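Local coordinates for protein MlnE (Bacillus amyloliquefaciens subsp. plantarum, PDB 5D2E) that probably reduces beta-keto groups of carrier-bound polyketide intermediates with NADPH, as the B-type ketoreductase region at the N terminus of a macrolactin assembly-line synthase, at residues Y153-F156 with Q157-A161; L343-Y346 with I347-T350; K384-G387 with T388-D392; T432-R435 with S436-R440. All blocks are in the same frame, centred on the assembly; numbering follows the deposited sequence.

Each contact is a short unbroken piece of chain, about two turns long, in or at the end of a helix, so none closes a long loop, and they follow one another along the chain without nesting or crossing. Contact 1 comes first, in helix 141-164 of the N-terminal Rossmann-like half. The other three lie in the ketoreductase half: contact 2 in helix 337-351, contact 3 running from the cofactor lysine into helix 386-394, contact 4 at the end of helix 419-437. Contacts 2 and 3 sit about 17 Å apart, centre to centre, without touching. Contacts 3 and 4 do touch: D392 OD1 takes salt bridges from R435 NE and R440 NE. Contact 1 comes within about 6 Å of contact 3, nearest atoms.

Contact 1 (Y153-F156 with Q157-A161); sequences YSLF and QMFQA
F156 O accepts the backbone N-H of Q160 at 2.9 Å, one of four successive i to i+4 bonds here; Q157 N to Y153 O is the straightest, with 174° at the hydrogen. M158 N on S154 O and F159 N on L155 O complete the set. The F156 ring lies beside both glutamines. With CG anti to the backbone N (chi1 159°), it runs along the side chain of Q160, whose NE2 comes within 3.4 Å of F156 CE1, the amide plane turned 67° from the ring. That amide is held from outside, because Q160 NE2 donates to the carbonyls of I369 and K372. Q157 bends at chi2 and crosses the same ring obliquely, its OE1 3.8 Å from F156 CE2. On another side of the helix the packing is apolar. The M158 chain bends at chi3, which carries its CE to 3.6 Å above the plane of the F159 ring, over its centre. The same CE lies 3.8 Å from L155 CD2, with the two side chains pointing the same way. L155 and F159 pack on helix 186-201. The side of helix 141-164 turned to its own Rossmann-like half is thus mainly apolar but includes S154, bonded to Y111 and H130, while F156, Y153 and carbonyl-bound Q160 meet the ketoreductase half and join the two.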
loop_
_atom_site.group_PDB
_atom_site.type_symbol
_atom_site.label_atom_id
_atom_site.label_comp_id
_atom_site.label_asym_id
_atom_site.label_seq_id
_atom_site.Cartn_x
_atom_site.Cartn_y
_atom_site.Cartn_z
ATOM N N TYR A 153 9.869 6.134 -6.923
ATOM C CA TYR A 153 11.184 6.702 -6.888
ATOM C C TYR A 153 11.286 8.088 -7.559
ATOM O O TYR A 153 11.950 8.977 -7.040
ATOM C CB TYR A 153 12.249 5.741 -7.378
ATOM C CG TYR A 153 12.470 4.555 -6.428
ATOM C CD1 TYR A 153 12.987 4.742 -5.164
ATOM C CD2 TYR A 153 12.183 3.268 -6.807
ATOM C CE1 TYR A 153 13.180 3.653 -4.280
ATOM C CE2 TYR A 153 12.363 2.180 -5.940
ATOM C CZ TYR A 153 12.875 2.371 -4.700
ATOM O OH TYR A 153 13.029 1.286 -3.893
ATOM N N SER A 154 10.590 8.274 -8.659
ATOM C CA SER A 154 10.608 9.546 -9.340
ATOM C C SER A 154 10.012 10.593 -8.392
ATOM O O SER A 154 10.509 11.712 -8.243
ATOM C CB SER A 154 9.729 9.482 -10.618
ATOM O OG SER A 154 9.606 10.849 -11.087
ATOM N N LEU A 155 8.934 10.241 -7.734
ATOM C CA LEU A 155 8.301 11.172 -6.787
ATOM C C LEU A 155 9.176 11.458 -5.583
ATOM O O LEU A 155 9.192 12.576 -5.109
ATOM C CB LEU A 155 6.921 10.657 -6.340
ATOM C CG LEU A 155 5.745 10.803 -7.336
ATOM C CD1 LEU A 155 4.603 9.969 -6.828
ATOM C CD2 LEU A 155 5.313 12.254 -7.632
ATOM N N PHE A 156 9.854 10.440 -5.084
ATOM C CA PHE A 156 10.780 10.654 -3.984
ATOM C C PHE A 156 11.880 11.636 -4.413
ATOM O O PHE A 156 12.113 12.617 -3.686
ATOM C CB PHE A 156 11.378 9.350 -3.568
ATOM C CG PHE A 156 12.656 9.491 -2.828
ATOM C CD1 PHE A 156 12.662 10.012 -1.546
ATOM C CD2 PHE A 156 13.822 9.098 -3.409
ATOM C CE1 PHE A 156 13.853 10.160 -0.860
ATOM C CE2 PHE A 156 15.000 9.245 -2.735
ATOM C CZ PHE A 156 15.012 9.752 -1.452
ATOM N N GLN A 157 12.500 11.405 -5.584
ATOM C CA GLN A 157 13.523 12.324 -6.074
ATOM C C GLN A 157 12.949 13.758 -6.215
ATOM O O GLN A 157 13.601 14.769 -5.840
ATOM C CB GLN A 157 14.186 11.877 -7.360
ATOM C CG GLN A 157 14.902 10.521 -7.361
ATOM C CD GLN A 157 16.067 10.393 -6.387
ATOM O OE1 GLN A 157 16.642 9.292 -6.153
ATOM N NE2 GLN A 157 16.476 11.523 -5.871
ATOM N N MET A 158 11.733 13.853 -6.752
ATOM C CA MET A 158 11.137 15.129 -7.026
ATOM C C MET A 158 10.860 15.876 -5.738
ATOM O O MET A 158 11.244 17.021 -5.596
ATOM C CB MET A 158 9.852 14.947 -7.823
ATOM C CG MET A 158 9.148 16.272 -8.110
ATOM S SD MET A 158 7.416 16.051 -8.621
ATOM C CE MET A 158 6.687 15.791 -6.985
ATOM N N PHE A 159 10.246 15.217 -4.748
ATOM C CA PHE A 159 9.925 15.926 -3.513
ATOM C C PHE A 159 11.186 16.259 -2.725
ATOM O O PHE A 159 11.309 17.347 -2.202
ATOM C CB PHE A 159 9.014 15.114 -2.627
ATOM C CG PHE A 159 7.619 15.066 -3.086
ATOM C CD1 PHE A 159 6.874 16.228 -3.158
ATOM C CD2 PHE A 159 6.997 13.855 -3.355
ATOM C CE1 PHE A 159 5.557 16.210 -3.556
ATOM C CE2 PHE A 159 5.673 13.832 -3.750
ATOM C CZ PHE A 159 4.958 14.995 -3.857
ATOM N N GLN A 160 12.157 15.369 -2.691
ATOM C CA GLN A 160 13.340 15.673 -1.976
ATOM C C GLN A 160 14.077 16.876 -2.597
ATOM O O GLN A 160 14.536 17.758 -1.878
ATOM C CB GLN A 160 14.216 14.465 -1.867
ATOM C CG GLN A 160 15.184 14.570 -0.731
ATOM C CD GLN A 160 16.027 13.303 -0.558
ATOM O OE1 GLN A 160 16.900 13.032 -1.378
ATOM N NE2 GLN A 160 15.830 12.593 0.570
ATOM N N ALA A 161 14.240 16.860 -3.915
ATOM C CA ALA A 161 14.887 17.958 -4.633
ATOM C C ALA A 161 14.106 19.228 -4.446
ATOM O O ALA A 161 14.728 20.299 -4.235
ATOM C CB ALA A 161 15.003 17.637 -6.122
#

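Contact 2 (L343-Y346 with I347-T350); sequences LIKY and IKQT
L343 O to I347 N starts an unbroken run of i to i+4 bonds through this piece of helix 337-351, followed by I344 O to K348 N and K345 O to Q349 N. The last of these acceptors within the piece is Y346 O, which is gripped twice by one residue: T350 N at 2.8 Å and T350 OG1 at 2.6 Å reach it from opposite faces of the carbonyl plane. The hydroxyl gets there because OG1 stands beside its own backbone N (chi1 -57°), the usual way for a helical threonine to bond back one turn. That oxygen also sits 3.4 Å above the plane of the Y346 ring, over its centre. Y346 therefore offers its carbonyl and a ring face to the same OG1. Elsewhere on the helix, L343 CD1 and I347 CD1 meet at 4.2 Å. Both residues are buried, I347 against strands 275-279 and 300-304, whereas K345 and K348 are exposed, and K345 NZ makes a salt bridge with D341. An amphipathic helix packed on parallel strands in this way belongs to the Rossmann fold of the short-chain dehydrogenase type, and L343 also touches I334, a residue of the NADP site.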
loop_
_atom_site.group_PDB
_atom_site.type_symbol
_atom_site.label_atom_id
_atom_site.label_comp_id
_atom_site.label_asym_id
_atom_site.label_seq_id
_atom_site.Cartn_x
_atom_site.Cartn_y
_atom_site.Cartn_z
ATOM N N LEU A 343 11.925 -21.821 -1.419
ATOM C CA LEU A 343 11.178 -22.025 -0.201
ATOM C C LEU A 343 9.865 -22.845 -0.439
ATOM O O LEU A 343 9.571 -23.811 0.281
ATOM C CB LEU A 343 10.906 -20.692 0.496
ATOM C CG LEU A 343 9.926 -20.718 1.676
ATOM C CD1 LEU A 343 10.432 -21.540 2.838
ATOM C CD2 LEU A 343 9.480 -19.314 2.111
ATOM N N ILE A 344 9.063 -22.438 -1.421
ATOM C CA ILE A 344 7.800 -23.124 -1.718
ATOM C C ILE A 344 8.102 -24.564 -2.202
ATOM O O ILE A 344 7.472 -25.520 -1.725
ATOM C CB ILE A 344 6.943 -22.362 -2.750
ATOM C CG1 ILE A 344 6.590 -20.927 -2.261
ATOM C CG2 ILE A 344 5.724 -23.165 -3.129
ATOM C CD1 ILE A 344 6.061 -20.751 -0.880
ATOM N N LYS A 345 9.093 -24.717 -3.049
ATOM C CA LYS A 345 9.544 -26.061 -3.476
ATOM C C LYS A 345 9.915 -26.985 -2.322
ATOM O O LYS A 345 9.534 -28.165 -2.313
ATOM C CB LYS A 345 10.701 -25.936 -4.443
ATOM C CG LYS A 345 10.188 -25.595 -5.814
ATOM C CD LYS A 345 11.273 -25.125 -6.755
ATOM C CE LYS A 345 10.605 -24.955 -8.106
ATOM N NZ LYS A 345 11.406 -24.110 -9.012
ATOM N N TYR A 346 10.601 -26.444 -1.333
ATOM C CA TYR A 346 11.019 -27.217 -0.186
ATOM C C TYR A 346 9.845 -27.607 0.657
ATOM O O TYR A 346 9.813 -28.735 1.209
ATOM C CB TYR A 346 12.051 -26.460 0.604
ATOM C CG TYR A 346 12.385 -27.056 1.949
ATOM C CD1 TYR A 346 13.315 -28.079 2.061
ATOM C CD2 TYR A 346 11.749 -26.612 3.113
ATOM C CE1 TYR A 346 13.619 -28.629 3.303
ATOM C CE2 TYR A 346 12.048 -27.157 4.359
ATOM C CZ TYR A 346 12.990 -28.171 4.434
ATOM O OH TYR A 346 13.307 -28.743 5.641
ATOM N N ILE A 347 8.867 -26.705 0.773
ATOM C CA ILE A 347 7.685 -27.004 1.543
ATOM C C ILE A 347 6.909 -28.123 0.811
ATOM O O ILE A 347 6.400 -29.065 1.458
ATOM C CB ILE A 347 6.788 -25.779 1.723
ATOM C CG1 ILE A 347 7.425 -24.789 2.657
ATOM C CG2 ILE A 347 5.441 -26.184 2.256
ATOM C CD1 ILE A 347 6.661 -23.493 2.754
ATOM N N LYS A 348 6.834 -28.026 -0.515
ATOM C CA LYS A 348 6.090 -29.046 -1.297
ATOM C C LYS A 348 6.728 -30.431 -1.167
ATOM O O LYS A 348 6.042 -31.407 -0.861
ATOM C CB LYS A 348 5.981 -28.692 -2.793
ATOM C CG LYS A 348 4.777 -29.394 -3.450
ATOM C CD LYS A 348 4.689 -29.338 -4.983
ATOM C CE LYS A 348 5.061 -27.991 -5.588
ATOM N NZ LYS A 348 6.476 -27.931 -6.085
ATOM N N GLN A 349 8.028 -30.485 -1.411
ATOM C CA GLN A 349 8.831 -31.699 -1.239
ATOM C C GLN A 349 8.800 -32.230 0.183
ATOM O O GLN A 349 8.720 -33.415 0.384
ATOM C CB GLN A 349 10.278 -31.437 -1.670
ATOM C CG GLN A 349 11.309 -32.422 -1.137
ATOM C CD GLN A 349 12.332 -32.831 -2.183
ATOM O OE1 GLN A 349 13.527 -32.578 -2.033
ATOM N NE2 GLN A 349 11.858 -33.472 -3.259
ATOM N N THR A 350 8.829 -31.370 1.175
ATOM C CA THR A 350 8.817 -31.807 2.577
ATOM C C THR A 350 7.433 -32.225 3.102
ATOM O O THR A 350 7.323 -33.186 3.871
ATOM C CB THR A 350 9.446 -30.723 3.442
ATOM O OG1 THR A 350 10.785 -30.488 2.938
ATOM C CG2 THR A 350 9.467 -31.096 4.891
#

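Contact 3 (K384-G387 with T388-D392); sequences KVFG and TVWLD. With NAP (NADP nicotinamide-adenine-dinucleotide phosphate), chain B.
T388 and K384 meet where the chain turns into helix 386-394: T388 OG1 donates to K384 O at 2.7 Å. The hydroxyl lies 50° out of the carbonyl plane, off the lone pairs. The K384 side chain leaves in the other direction. From CB, whose bond points away from the helix, CG, CD and CE run out extended, and the side chain touches M428. CE is the first atom to reach the cofactor, 3.3 Å from both O2D and O3D of NADP. A bend at the last torsion (chi4 -68°) then swings NZ onto the ribose next to the nicotinamide, where it donates to O3D at 2.7 Å and, weakly, to O2D at 3.2 Å. N425 OD1 takes a further bond from NZ. With Y421 also bonded to the cofactor, this lysine grip on the nicotinamide ribose is the one known from short-chain dehydrogenases/reductases, although polyketide ketoreductases place the lysine elsewhere in the chain than the classical enzymes do. One turn on, F386 and W390 lie side by side. F386 O sits 3.1 Å above the indole plane, offset toward its rim, and W390 N bonds to the same oxygen. W390 CZ2 comes to the edge of the F386 ring, 3.8 Å from CD1, while W390 NE1 donates to S335 O. F386 and W390 both pack on M144 of helix 141-164, and L391 touches T340 on helix 337-351.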
loop_
_atom_site.group_PDB
_atom_site.type_symbol
_atom_site.label_atom_id
_atom_site.label_comp_id
_atom_site.label_asym_id
_atom_site.label_seq_id
_atom_site.Cartn_x
_atom_site.Cartn_y
_atom_site.Cartn_z
ATOM N N LYS A 384 7.339 -6.376 1.257
ATOM C CA LYS A 384 5.911 -6.130 1.083
ATOM C C LYS A 384 5.545 -5.850 -0.396
ATOM O O LYS A 384 4.430 -6.052 -0.810
ATOM C CB LYS A 384 5.494 -4.968 1.985
ATOM C CG LYS A 384 5.369 -5.361 3.450
ATOM C CD LYS A 384 5.193 -4.218 4.342
ATOM C CE LYS A 384 5.107 -4.638 5.815
ATOM N NZ LYS A 384 3.880 -5.390 6.106
ATOM N N VAL A 385 6.477 -5.325 -1.179
ATOM C CA VAL A 385 6.234 -5.149 -2.628
ATOM C C VAL A 385 6.704 -6.387 -3.360
ATOM O O VAL A 385 5.881 -7.206 -3.750
ATOM C CB VAL A 385 6.796 -3.848 -3.152
ATOM C CG1 VAL A 385 6.595 -3.755 -4.686
ATOM C CG2 VAL A 385 6.145 -2.701 -2.424
ATOM N N PHE A 386 8.010 -6.602 -3.439
ATOM C CA PHE A 386 8.546 -7.761 -4.165
ATOM C C PHE A 386 8.229 -9.073 -3.492
ATOM O O PHE A 386 7.822 -10.052 -4.146
ATOM C CB PHE A 386 10.052 -7.617 -4.331
ATOM C CG PHE A 386 10.434 -6.517 -5.244
ATOM C CD1 PHE A 386 10.424 -6.731 -6.613
ATOM C CD2 PHE A 386 10.781 -5.279 -4.764
ATOM C CE1 PHE A 386 10.791 -5.743 -7.469
ATOM C CE2 PHE A 386 11.174 -4.270 -5.634
ATOM C CZ PHE A 386 11.146 -4.510 -6.997
ATOM N N GLY A 387 8.366 -9.111 -2.172
ATOM C CA GLY A 387 8.140 -10.357 -1.429
ATOM C C GLY A 387 6.747 -10.918 -1.615
ATOM O O GLY A 387 6.573 -12.094 -1.885
ATOM N N THR A 388 5.766 -10.047 -1.475
ATOM C CA THR A 388 4.382 -10.427 -1.683
ATOM C C THR A 388 4.190 -11.054 -3.061
ATOM O O THR A 388 3.524 -12.090 -3.197
ATOM C CB THR A 388 3.500 -9.198 -1.537
ATOM O OG1 THR A 388 3.725 -8.585 -0.274
ATOM C CG2 THR A 388 2.039 -9.562 -1.636
ATOM N N VAL A 389 4.773 -10.407 -4.077
ATOM C CA VAL A 389 4.587 -10.862 -5.467
ATOM C C VAL A 389 5.257 -12.197 -5.658
ATOM O O VAL A 389 4.701 -13.087 -6.308
ATOM C CB VAL A 389 5.044 -9.787 -6.497
ATOM C CG1 VAL A 389 4.969 -10.286 -7.937
ATOM C CG2 VAL A 389 4.145 -8.517 -6.350
ATOM N N TRP A 390 6.445 -12.353 -5.069
ATOM C CA TRP A 390 7.161 -13.608 -5.216
ATOM C C TRP A 390 6.476 -14.762 -4.541
ATOM O O TRP A 390 6.503 -15.924 -5.061
ATOM C CB TRP A 390 8.581 -13.477 -4.722
ATOM C CG TRP A 390 9.427 -12.425 -5.367
ATOM C CD1 TRP A 390 10.470 -11.807 -4.771
ATOM C CD2 TRP A 390 9.378 -11.924 -6.708
ATOM N NE1 TRP A 390 11.043 -10.895 -5.611
ATOM C CE2 TRP A 390 10.439 -10.983 -6.834
ATOM C CE3 TRP A 390 8.587 -12.188 -7.833
ATOM C CZ2 TRP A 390 10.702 -10.263 -8.031
ATOM C CZ3 TRP A 390 8.880 -11.485 -9.048
ATOM C CH2 TRP A 390 9.909 -10.521 -9.117
ATOM N N LEU A 391 5.808 -14.481 -3.412
ATOM C CA LEU A 391 5.075 -15.525 -2.686
ATOM C C LEU A 391 3.866 -15.971 -3.501
ATOM O O LEU A 391 3.596 -17.138 -3.636
ATOM C CB LEU A 391 4.605 -15.011 -1.351
ATOM C CG LEU A 391 5.641 -14.859 -0.249
ATOM C CD1 LEU A 391 5.222 -13.919 0.862
ATOM C CD2 LEU A 391 5.887 -16.265 0.330
ATOM N N ASP A 392 3.136 -15.028 -4.058
ATOM C CA ASP A 392 2.026 -15.377 -4.929
ATOM C C ASP A 392 2.528 -16.179 -6.150
ATOM O O ASP A 392 1.903 -17.162 -6.539
ATOM C CB ASP A 392 1.331 -14.144 -5.435
ATOM C CG ASP A 392 0.337 -14.447 -6.575
ATOM O OD1 ASP A 392 -0.755 -14.923 -6.243
ATOM O OD2 ASP A 392 0.672 -14.196 -7.735
HETATM P PA NAP B . 8.653 -7.838 13.604
HETATM O O1A NAP B . 8.632 -8.540 14.988
HETATM O O2A NAP B . 9.858 -7.071 13.089
HETATM O O5B NAP B . 8.438 -9.065 12.587
HETATM C C5B NAP B . 8.631 -8.852 11.194
HETATM C C4B NAP B . 9.512 -10.002 10.775
HETATM O O4B NAP B . 9.758 -9.869 9.358
HETATM C C3B NAP B . 10.914 -10.030 11.443
HETATM O O3B NAP B . 11.033 -11.159 12.314
HETATM C C2B NAP B . 11.892 -10.185 10.267
HETATM O O2B NAP B . 12.877 -11.140 10.547
HETATM C C1B NAP B . 10.954 -10.570 9.098
HETATM N N9A NAP B . 11.416 -10.135 7.787
HETATM C C8A NAP B . 11.745 -8.849 7.380
HETATM N N7A NAP B . 12.197 -8.843 6.077
HETATM C C5A NAP B . 12.083 -10.109 5.628
HETATM C C6A NAP B . 12.376 -10.796 4.390
HETATM N N6A NAP B . 12.833 -10.042 3.337
HETATM N N1A NAP B . 12.208 -12.193 4.343
HETATM C C2A NAP B . 11.749 -12.864 5.416
HETATM N N3A NAP B . 11.456 -12.279 6.610
HETATM C C4A NAP B . 11.605 -10.960 6.770
HETATM O O3 NAP B . 7.352 -6.870 13.434
HETATM P PN NAP B . 5.838 -7.177 13.932
HETATM O O1N NAP B . 5.421 -6.144 14.964
HETATM O O2N NAP B . 5.752 -8.674 14.076
HETATM O O5D NAP B . 4.893 -6.857 12.660
HETATM C C5D NAP B . 4.758 -7.936 11.689
HETATM C C4D NAP B . 3.977 -7.493 10.444
HETATM O O4D NAP B . 2.747 -6.866 10.777
HETATM C C3D NAP B . 4.799 -6.451 9.674
HETATM O O3D NAP B . 4.732 -6.749 8.291
HETATM C C2D NAP B . 4.162 -5.117 10.019
HETATM O O2D NAP B . 4.364 -4.119 8.978
HETATM C C1D NAP B . 2.679 -5.486 10.311
HETATM N N1N NAP B . 2.097 -4.520 11.277
HETATM C C2N NAP B . 2.436 -4.552 12.618
HETATM C C3N NAP B . 1.927 -3.659 13.579
HETATM C C7N NAP B . 2.317 -3.735 15.082
HETATM O O7N NAP B . 1.900 -2.891 15.880
HETATM N N7N NAP B . 3.086 -4.708 15.589
HETATM C C4N NAP B . 1.052 -2.664 13.120
HETATM C C5N NAP B . 0.742 -2.604 11.755
HETATM C C6N NAP B . 1.253 -3.552 10.849
HETATM P P2B NAP B . 14.358 -11.177 9.834
HETATM O O1X NAP B . 15.069 -9.858 10.103
HETATM O O2X NAP B . 15.061 -12.428 10.451
HETATM O O3X NAP B . 14.089 -11.342 8.364
#

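Contact 4 (T432-R435 with S436-R440); sequences TQYR and SMKGR
Y434 turns CG to the side of its carbonyl carbon (chi1 177°), which swings the ring toward the C-terminal end of its helix, where K438 crosses one face of it. K438 CG stands 4.1 Å from the ring centroid, a CH-pi contact, and a bend at chi2 (-51°) then brings K438 CE to 3.6 Å from Y434 OH. M437 CE approaches the same ring obliquely, 3.7 Å from CD2. The helix ends here in a Schellman motif: G439 takes a positive phi and R440 N bonds back to R435 O at 3.0 Å, closing helix 419-437 before strand 443-453 of the Rossmann-like ketoreductase fold. R440, just past the glycine, then lays its aliphatic part over the R435 guanidinium, CB standing 3.5 Å above the plane and offset toward the rim. The two guanidinium planes are turned 74° apart. Their NE atoms both form salt bridges with D392 OD1, a shared carboxylate that probably offsets the closeness of the two positive charges, and R435 NH1 also reaches T444. R440 NH2 donates to a water lying in its guanidinium plane, and that water is also hydrogen-bonded to Y434 OH at 2.6 Å.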
loop_
_atom_site.group_PDB
_atom_site.type_symbol
_atom_site.label_atom_id
_atom_site.label_comp_id
_atom_site.label_asym_id
_atom_site.label_seq_id
_atom_site.Cartn_x
_atom_site.Cartn_y
_atom_site.Cartn_z
ATOM N N THR A 432 -4.317 -7.496 -3.792
ATOM C CA THR A 432 -5.438 -8.366 -3.624
ATOM C C THR A 432 -6.229 -8.445 -4.959
ATOM O O THR A 432 -6.788 -9.517 -5.294
ATOM C CB THR A 432 -6.444 -7.877 -2.571
ATOM O OG1 THR A 432 -6.872 -6.585 -2.929
ATOM C CG2 THR A 432 -5.855 -7.858 -1.139
ATOM N N GLN A 433 -6.306 -7.348 -5.696
ATOM C CA GLN A 433 -7.070 -7.334 -6.955
ATOM C C GLN A 433 -6.372 -8.128 -8.044
ATOM O O GLN A 433 -7.031 -8.599 -8.947
ATOM C CB GLN A 433 -7.207 -5.915 -7.453
ATOM C CG GLN A 433 -8.119 -5.081 -6.573
ATOM C CD GLN A 433 -8.367 -3.707 -7.245
ATOM O OE1 GLN A 433 -8.736 -3.621 -8.455
ATOM N NE2 GLN A 433 -8.106 -2.625 -6.492
ATOM N N TYR A 434 -5.045 -8.238 -7.995
ATOM C CA TYR A 434 -4.319 -9.032 -8.929
ATOM C C TYR A 434 -4.644 -10.493 -8.717
ATOM O O TYR A 434 -4.863 -11.272 -9.657
ATOM C CB TYR A 434 -2.811 -8.762 -8.817
ATOM C CG TYR A 434 -1.916 -9.600 -9.725
ATOM C CD1 TYR A 434 -1.430 -10.858 -9.315
ATOM C CD2 TYR A 434 -1.557 -9.140 -10.992
ATOM C CE1 TYR A 434 -0.591 -11.611 -10.129
ATOM C CE2 TYR A 434 -0.744 -9.910 -11.831
ATOM C CZ TYR A 434 -0.271 -11.144 -11.401
ATOM O OH TYR A 434 0.573 -11.871 -12.224
ATOM N N ARG A 435 -4.657 -10.911 -7.462
ATOM C CA ARG A 435 -4.940 -12.324 -7.182
ATOM C C ARG A 435 -6.350 -12.705 -7.655
ATOM O O ARG A 435 -6.566 -13.797 -8.154
ATOM C CB ARG A 435 -4.765 -12.629 -5.676
ATOM C CG ARG A 435 -3.325 -12.438 -5.250
ATOM C CD ARG A 435 -3.051 -13.154 -3.939
ATOM N NE ARG A 435 -2.626 -14.537 -4.200
ATOM C CZ ARG A 435 -3.255 -15.613 -3.794
ATOM N NH1 ARG A 435 -4.414 -15.538 -3.148
ATOM N NH2 ARG A 435 -2.716 -16.758 -4.047
ATOM N N SER A 436 -7.287 -11.786 -7.462
ATOM C CA SER A 436 -8.645 -11.919 -7.906
ATOM C C SER A 436 -8.676 -12.021 -9.430
ATOM O O SER A 436 -9.385 -12.857 -10.005
ATOM C CB SER A 436 -9.380 -10.649 -7.443
ATOM O OG SER A 436 -10.703 -10.841 -7.691
ATOM N N MET A 437 -8.035 -11.060 -10.090
ATOM C CA MET A 437 -8.010 -11.016 -11.550
ATOM C C MET A 437 -7.498 -12.332 -12.114
ATOM O O MET A 437 -8.007 -12.830 -13.120
ATOM C CB MET A 437 -7.111 -9.876 -12.046
ATOM C CG MET A 437 -6.840 -9.828 -13.559
ATOM S SD MET A 437 -5.759 -8.444 -14.037
ATOM C CE MET A 437 -4.160 -9.063 -13.604
ATOM N N LYS A 438 -6.519 -12.921 -11.454
ATOM C CA LYS A 438 -5.911 -14.123 -11.946
ATOM C C LYS A 438 -6.683 -15.381 -11.515
ATOM O O LYS A 438 -6.265 -16.456 -11.834
ATOM C CB LYS A 438 -4.430 -14.223 -11.500
ATOM C CG LYS A 438 -3.481 -13.265 -12.128
ATOM C CD LYS A 438 -3.578 -13.246 -13.653
ATOM C CE LYS A 438 -2.467 -12.354 -14.135
ATOM N NZ LYS A 438 -2.601 -11.965 -15.546
ATOM N N GLY A 439 -7.732 -15.239 -10.727
ATOM C CA GLY A 439 -8.532 -16.352 -10.279
ATOM C C GLY A 439 -7.824 -17.268 -9.315
ATOM O O GLY A 439 -8.002 -18.478 -9.331
ATOM N N ARG A 440 -7.012 -16.712 -8.435
ATOM C CA ARG A 440 -6.348 -17.550 -7.424
ATOM C C ARG A 440 -7.339 -18.165 -6.487
ATOM O O ARG A 440 -8.251 -17.474 -5.965
ATOM C CB ARG A 440 -5.348 -16.708 -6.593
ATOM C CG ARG A 440 -4.187 -16.180 -7.367
ATOM C CD ARG A 440 -3.106 -17.210 -7.641
ATOM N NE ARG A 440 -1.950 -16.504 -8.155
ATOM C CZ ARG A 440 -1.648 -16.339 -9.429
ATOM N NH1 ARG A 440 -2.383 -16.895 -10.384
ATOM N NH2 ARG A 440 -0.594 -15.589 -9.749
HETATM O O HOH W 1 0.255 -14.487 -12.357
#